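Local coordinates for Ice-binding protein (Colwellia, PDB 3WP9) that binds to the surface of ice crystals, inhibits their growth and suppresses ice recrystallization, which may protect membranes from freezing injury, at residues G53-V58 / L64-N69; G32-S37 / L44-D49; G12-L17 / E75-D80. One frame throughout, in Å; residues are numbered along the deposited sequence.

Contact 1 of 3, residues G53-V58 / L64-N69; sequences GAMYTV and LPCSIN
Met55, Tyr56 and Thr57 run parallel to Ser67, Ile68 and Asn69, with the axes of the two short strands 4.6 Å apart at closest and inclined by 36°. Ile68 is held through both ends of its backbone. Ile68 N reaches Met55 O at 2.9 Å in the carbonyl plane, though its N-H is bent to 140°; Thr57 N meets Ile68 O, also at 2.9 Å, nearly straight at 171°. On the buried face the Met55 side chain packs against Ser67 CB and Cys66: extended as far as SD, it bends at chi3, bringing CE to 3.9 Å from Cys66 SG, the sulfur bonded to Cys48. On the face of Tyr56 and Ile68 the contact is more open to solvent: exposed Ile68 lies alongside the partly exposed Tyr56 ring, its CB 3.9 Å from Tyr56 CD1, while Ile68 CD1 reaches Ala54 CB. With an alanine in place of Tyr56, Ile68 would probably lose the ring beside its CB and CG2, and a gap would open under the helix. A water donates to both Thr57 OG1 (2.8 Å) and Ser67 OG (2.7 Å), bridging hydroxyls that also bond to Asp59 O and Pro63 O. Strand 67-69 is outermost at this end of the long parallel sheet of the right-handed beta-helix; strand 55-57 is hydrogen-bonded in turn to Val34 of strand 33-36, the next inward, while Tyr56 and Val58 pack against helix 71-89.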
# COMPACT_ATOMS: atom_id res chain seq x y z
N GLY A 53 2.62 16.30 -2.86
CA GLY A 53 2.12 16.31 -4.22
C GLY A 53 0.74 16.90 -4.40
O GLY A 53 0.38 17.88 -3.75
N ALA A 54 -0.02 16.32 -5.32
CA ALA A 54 -1.33 16.83 -5.69
C ALA A 54 -2.36 16.03 -4.91
O ALA A 54 -2.11 14.85 -4.57
CB ALA A 54 -1.61 16.61 -7.15
N MET A 55 -3.50 16.64 -4.70
CA MET A 55 -4.63 16.01 -4.06
C MET A 55 -5.78 16.12 -5.03
O MET A 55 -6.15 17.27 -5.37
CB MET A 55 -4.96 16.78 -2.77
CG MET A 55 -6.03 16.14 -1.94
SD MET A 55 -6.44 17.24 -0.53
CE MET A 55 -4.97 17.11 0.44
N TYR A 56 -6.32 14.97 -5.50
CA TYR A 56 -7.34 14.95 -6.46
C TYR A 56 -8.65 14.55 -5.89
O TYR A 56 -8.72 13.50 -5.19
CB TYR A 56 -6.93 13.92 -7.54
CG TYR A 56 -5.78 14.41 -8.38
CD1 TYR A 56 -5.97 15.43 -9.31
CD2 TYR A 56 -4.49 13.89 -8.19
CE1 TYR A 56 -4.89 15.91 -10.07
CE2 TYR A 56 -3.42 14.33 -8.96
CZ TYR A 56 -3.62 15.35 -9.86
OH TYR A 56 -2.56 15.80 -10.60
N THR A 57 -9.70 15.27 -6.28
CA THR A 57 -11.08 14.89 -5.93
C THR A 57 -12.02 14.79 -7.11
O THR A 57 -11.70 15.32 -8.20
CB THR A 57 -11.65 15.84 -4.83
OG1 THR A 57 -11.60 17.18 -5.30
CG2 THR A 57 -10.71 15.85 -3.58
N VAL A 58 -13.15 14.11 -6.92
CA VAL A 58 -14.14 14.01 -7.95
C VAL A 58 -14.91 15.34 -8.16
O VAL A 58 -15.58 15.48 -9.19
CB VAL A 58 -15.10 12.88 -7.70
CG1 VAL A 58 -14.32 11.61 -7.50
CG2 VAL A 58 -16.03 13.10 -6.49
N LEU A 64 -9.24 22.76 0.73
CA LEU A 64 -8.86 24.01 0.12
C LEU A 64 -7.56 24.43 0.75
O LEU A 64 -7.37 24.26 1.97
CB LEU A 64 -9.96 25.04 0.38
CG LEU A 64 -11.37 24.61 -0.05
CD1 LEU A 64 -12.52 25.49 0.46
CD2 LEU A 64 -11.43 24.50 -1.57
N PRO A 65 -6.69 25.04 -0.03
CA PRO A 65 -6.96 25.47 -1.41
C PRO A 65 -6.52 24.49 -2.50
O PRO A 65 -6.86 24.69 -3.67
CB PRO A 65 -6.08 26.71 -1.51
CG PRO A 65 -4.86 26.31 -0.74
CD PRO A 65 -5.38 25.58 0.45
N CYS A 66 -5.75 23.47 -2.11
CA CYS A 66 -4.93 22.66 -3.01
C CYS A 66 -5.67 21.59 -3.82
O CYS A 66 -5.15 21.10 -4.82
CB CYS A 66 -3.82 22.01 -2.21
SG CYS A 66 -4.49 20.66 -1.16
N SER A 67 -6.88 21.17 -3.42
CA SER A 67 -7.41 20.02 -4.13
C SER A 67 -7.80 20.37 -5.57
O SER A 67 -8.14 21.54 -5.85
CB SER A 67 -8.56 19.33 -3.39
OG SER A 67 -9.68 20.20 -3.26
N ILE A 68 -7.80 19.36 -6.44
CA ILE A 68 -8.00 19.54 -7.88
C ILE A 68 -9.17 18.68 -8.33
O ILE A 68 -9.22 17.45 -8.07
CB ILE A 68 -6.73 19.15 -8.63
CG1 ILE A 68 -5.62 20.16 -8.25
CG2 ILE A 68 -7.06 19.14 -10.12
CD1 ILE A 68 -4.19 19.65 -8.36
N ASN A 69 -10.16 19.35 -8.88
CA ASN A 69 -11.36 18.68 -9.37
C ASN A 69 -10.98 17.93 -10.66
O ASN A 69 -10.83 18.54 -11.72
CB ASN A 69 -12.45 19.74 -9.64
CG ASN A 69 -13.81 19.15 -9.90
OD1 ASN A 69 -13.92 17.99 -10.30
ND2 ASN A 69 -14.87 19.93 -9.67
O HOH W 1 -3.19 19.51 -5.01
O HOH W 2 -12.13 19.69 -4.25

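Contact 2 of 3, residues G32-S37 / L44-D49; sequences GNVGTS and LLLNCD
The Thr36 and Leu44 side chains pass alongside one another, running opposite ways, with the methyl CG2 of Thr36 3.9 Å from Leu44 CB. Beyond that point the leucine keeps to the strand: its CD1 comes to 4.1 Å from Gly35 CA, and its other methyl, CD2, is 4.3 Å from Val34 CG2. The second branch of Val34 serves Leu46, two residues further along the loop, with Val34 CG1 4.3 Å from Leu46 CD1. One valine thus spreads its two methyls between Leu44 and Leu46. Thr36 divides its branches by chemistry: with OG1 anti to the backbone N (chi1 -165°), CG2 is left to face Leu44, while OG1 pairs with Ser18 OG on the adjoining strand. Further out, Ile22 touches Val34 and both leucines, and Met55 of the following strand does the same. Past Leu46 the loop turns at Asn47, whose OD1 accepts Asp49 N at 3.0 Å on a lone pair, with the N-H almost straight at 176°, an Asx turn. Asp49 OD1 is tied in turn to Tyr26 OH, and Asn47 N to Glu50 OE2. Across the contact everything that touches is carbon and buried, so loop 44-49 is held to strand 33-36 by hydrophobic filling of the beta-helix interior, while the polar Thr36 OG1 is satisfied by Ser18 and the loop's polar bonds described here lie beyond Leu46.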
# COMPACT_ATOMS: atom_id res chain seq x y z
N GLY A 32 3.88 12.45 -2.24
CA GLY A 32 3.25 11.84 -3.40
C GLY A 32 1.84 12.44 -3.54
O GLY A 32 1.49 13.37 -2.81
N ASN A 33 1.08 11.93 -4.48
CA ASN A 33 -0.27 12.33 -4.79
C ASN A 33 -1.25 11.47 -4.01
O ASN A 33 -1.02 10.28 -3.75
CB ASN A 33 -0.50 12.15 -6.29
CG ASN A 33 0.55 12.86 -7.10
OD1 ASN A 33 0.83 14.04 -6.88
ND2 ASN A 33 1.20 12.12 -7.99
N VAL A 34 -2.36 12.12 -3.67
CA VAL A 34 -3.47 11.35 -3.04
C VAL A 34 -4.74 11.69 -3.77
O VAL A 34 -4.92 12.82 -4.33
CB VAL A 34 -3.65 11.75 -1.55
CG1 VAL A 34 -2.28 11.60 -0.83
CG2 VAL A 34 -4.17 13.15 -1.45
N GLY A 35 -5.64 10.76 -3.69
CA GLY A 35 -6.98 10.97 -4.20
C GLY A 35 -7.97 9.98 -3.68
O GLY A 35 -7.59 8.93 -3.13
N THR A 36 -9.24 10.28 -3.88
CA THR A 36 -10.28 9.32 -3.54
C THR A 36 -11.43 9.46 -4.56
O THR A 36 -11.70 10.58 -5.04
CB THR A 36 -10.76 9.55 -2.04
OG1 THR A 36 -11.51 8.44 -1.56
CG2 THR A 36 -11.58 10.85 -1.89
N SER A 37 -12.03 8.34 -4.94
CA SER A 37 -13.06 8.32 -5.98
C SER A 37 -13.74 6.97 -5.91
O SER A 37 -13.09 5.93 -5.78
CB SER A 37 -12.39 8.60 -7.35
OG SER A 37 -13.31 8.22 -8.42
N LEU A 44 -12.18 13.35 1.76
CA LEU A 44 -10.68 13.34 1.79
C LEU A 44 -10.28 14.32 2.86
O LEU A 44 -10.35 15.54 2.67
CB LEU A 44 -10.15 13.72 0.38
CG LEU A 44 -8.76 13.18 0.03
CD1 LEU A 44 -8.51 13.61 -1.43
CD2 LEU A 44 -7.65 13.75 0.93
N LEU A 45 -9.93 13.80 4.05
CA LEU A 45 -9.76 14.64 5.25
C LEU A 45 -8.32 14.80 5.58
O LEU A 45 -7.93 14.65 6.74
CB LEU A 45 -10.41 13.94 6.45
CG LEU A 45 -11.89 13.59 6.25
CD1 LEU A 45 -12.36 12.73 7.46
CD2 LEU A 45 -12.77 14.80 5.98
N LEU A 46 -7.44 14.92 4.59
CA LEU A 46 -6.10 15.42 4.89
C LEU A 46 -6.07 16.93 4.64
O LEU A 46 -6.87 17.46 3.77
CB LEU A 46 -5.09 14.80 3.87
CG LEU A 46 -4.61 13.36 4.13
CD1 LEU A 46 -4.04 12.67 2.89
CD2 LEU A 46 -3.49 13.44 5.18
N ASN A 47 -5.13 17.58 5.31
CA ASN A 47 -4.93 19.03 5.22
C ASN A 47 -3.93 19.23 4.07
O ASN A 47 -3.09 18.41 3.85
CB ASN A 47 -4.41 19.64 6.51
CG ASN A 47 -4.43 21.17 6.48
OD1 ASN A 47 -3.65 21.82 5.76
ND2 ASN A 47 -5.35 21.76 7.23
N CYS A 48 -4.09 20.32 3.30
CA CYS A 48 -3.21 20.57 2.18
C CYS A 48 -1.76 20.58 2.64
O CYS A 48 -0.86 20.15 1.90
CB CYS A 48 -3.64 21.87 1.50
SG CYS A 48 -5.16 21.60 0.56
N ASP A 49 -1.50 20.99 3.86
CA ASP A 49 -0.09 21.01 4.35
C ASP A 49 0.49 19.62 4.68
O ASP A 49 1.69 19.46 4.95
CB ASP A 49 0.10 22.01 5.50
CG ASP A 49 -0.85 21.75 6.71
OD1 ASP A 49 -1.13 20.59 7.10
OD2 ASP A 49 -1.33 22.75 7.30

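Contact 3 of 3, residues G12-L17 / E75-D80; sequences GTFTIL and ELAVSD
Ala77 turns its methyl toward the strand, where aromatic and aliphatic groups of Phe14 and Leu17 share it. The aromatic contact is short: Phe14 CE2 lies 3.4 Å from Ala77 CB, which approaches the ring obliquely. Among the aliphatic contacts, Leu17 CD2 is 3.7 Å from the same Ala77 CB and 4.0 Å from Val78 CG2, the leucine and valine side chains crossing at a slant. CD2 makes the closer approach to the helix; CD1, also near Val78 CG2, sits 4.1 Å above the plane of the Phe14 ring, over its centre, and thus covers one face of the ring across the corner of the chain. Having CG anti to its backbone N (chi1 -178°) extends Leu17 toward the helix. Its CD2 also rests against the helix backbone, 3.6 Å from Ala77 O, as a purely van der Waals contact. This is where helix 71-89, which flanks the right-handed beta-helix in this ice-binding fold, lies against the long parallel sheet; the chain turns a corner at Thr15 and Ile16, leaving Phe14 and Leu17 on the helix side, where both also touch Leu74. Hydrogen bonds hold each partner from its own side. In the helix, Ser79 N bonds to Glu75 O at 3.0 Å and Asp80 N to Leu76 O at 2.9 Å. Leu17 is bound through its backbone to Leu201 and Ala203 of the next strand in the sheet, and Phe14 O accepts from Arg200 NH1. Asp80 OD2 reaches back to the N-terminal region by accepting from Glu10 N.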
# COMPACT_ATOMS: atom_id res chain seq x y z
N GLY A 12 -0.59 3.93 -10.28
CA GLY A 12 0.76 3.98 -9.90
C GLY A 12 1.30 5.39 -9.74
O GLY A 12 2.48 5.54 -9.37
N THR A 13 0.47 6.42 -10.01
CA THR A 13 0.83 7.82 -9.81
C THR A 13 0.38 8.29 -8.42
O THR A 13 0.71 9.39 -7.98
CB THR A 13 0.25 8.73 -10.87
OG1 THR A 13 -1.14 8.54 -10.94
CG2 THR A 13 0.83 8.40 -12.24
N PHE A 14 -0.34 7.40 -7.71
CA PHE A 14 -0.78 7.78 -6.35
C PHE A 14 -0.01 7.06 -5.26
O PHE A 14 0.32 5.85 -5.36
CB PHE A 14 -2.28 7.49 -6.19
CG PHE A 14 -3.17 8.39 -6.99
CD1 PHE A 14 -3.67 9.59 -6.45
CD2 PHE A 14 -3.48 8.09 -8.33
CE1 PHE A 14 -4.49 10.44 -7.16
CE2 PHE A 14 -4.31 8.94 -9.06
CZ PHE A 14 -4.83 10.11 -8.49
N THR A 15 0.29 7.83 -4.19
CA THR A 15 0.79 7.28 -2.93
C THR A 15 -0.31 6.76 -1.99
O THR A 15 -0.14 5.68 -1.33
CB THR A 15 1.66 8.31 -2.24
OG1 THR A 15 2.78 8.61 -3.11
CG2 THR A 15 2.15 7.73 -0.93
N ILE A 16 -1.46 7.44 -2.10
CA ILE A 16 -2.72 6.94 -1.43
C ILE A 16 -3.85 7.14 -2.44
O ILE A 16 -4.03 8.27 -2.89
CB ILE A 16 -3.03 7.67 -0.09
CG1 ILE A 16 -1.84 7.61 0.87
CG2 ILE A 16 -4.23 6.96 0.58
CD1 ILE A 16 -1.95 8.45 2.16
N LEU A 17 -4.62 6.08 -2.69
CA LEU A 17 -5.80 6.15 -3.55
C LEU A 17 -6.79 5.29 -2.81
O LEU A 17 -6.49 4.20 -2.42
CB LEU A 17 -5.53 5.54 -4.96
CG LEU A 17 -6.78 5.65 -5.89
CD1 LEU A 17 -7.16 7.10 -6.17
CD2 LEU A 17 -6.48 4.87 -7.15
N GLU A 75 -11.14 8.32 -12.03
CA GLU A 75 -11.86 7.17 -12.54
C GLU A 75 -10.91 6.16 -13.17
O GLU A 75 -11.05 4.97 -12.91
CB GLU A 75 -12.83 7.63 -13.62
CG GLU A 75 -13.81 6.52 -13.98
CD GLU A 75 -14.78 6.95 -15.06
OE1 GLU A 75 -15.00 8.18 -15.26
OE2 GLU A 75 -15.34 6.04 -15.71
N LEU A 76 -9.95 6.65 -13.97
CA LEU A 76 -8.93 5.80 -14.57
C LEU A 76 -8.08 5.15 -13.47
O LEU A 76 -7.96 3.93 -13.51
CB LEU A 76 -8.02 6.54 -15.55
CG LEU A 76 -8.72 7.10 -16.80
CD1 LEU A 76 -7.68 7.87 -17.64
CD2 LEU A 76 -9.38 5.97 -17.54
N ALA A 77 -7.50 5.95 -12.55
CA ALA A 77 -6.72 5.41 -11.42
C ALA A 77 -7.45 4.34 -10.64
O ALA A 77 -6.89 3.24 -10.34
CB ALA A 77 -6.29 6.50 -10.44
N VAL A 78 -8.72 4.64 -10.25
CA VAL A 78 -9.47 3.62 -9.49
C VAL A 78 -9.70 2.34 -10.27
O VAL A 78 -9.62 1.19 -9.76
CB VAL A 78 -10.77 4.21 -8.91
CG1 VAL A 78 -11.70 3.08 -8.37
CG2 VAL A 78 -10.44 5.21 -7.81
N SER A 79 -10.00 2.50 -11.57
CA SER A 79 -10.09 1.32 -12.49
C SER A 79 -8.82 0.49 -12.53
O SER A 79 -8.86 -0.72 -12.34
CB SER A 79 -10.30 1.85 -13.93
OG SER A 79 -11.68 2.05 -14.05
N ASP A 80 -7.67 1.15 -12.76
CA ASP A 80 -6.33 0.48 -12.82
C ASP A 80 -5.96 -0.17 -11.48
O ASP A 80 -5.25 -1.19 -11.43
CB ASP A 80 -5.25 1.46 -13.25
CG ASP A 80 -5.35 1.78 -14.74
OD1 ASP A 80 -6.01 0.98 -15.41
OD2 ASP A 80 -4.77 2.83 -15.17

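Overall arrangement
From the N terminus the chain first lays down 12-17, the strand side of contact 3, whose partner comes only 58 residues later. Within that long loop, 32-37 and 44-49 close the short loop of contact 2; then 53-58 and 64-69 close contact 1. These two follow in series without crossing, and both nest within contact 3, which closes when helix 71-89 brings 75-80 back over the first strand. All three meet in one parallel sheet: strand 33-36 lies between 14-18 and 55-57, Asn33 O pairing with Thr15 N (2.8 Å). On the helix side, Tyr56 CD2 touches Phe14 CE1 (3.6 Å), linking contacts 1 and 3, and Ser37 meets Val78, linking contacts 2 and 3.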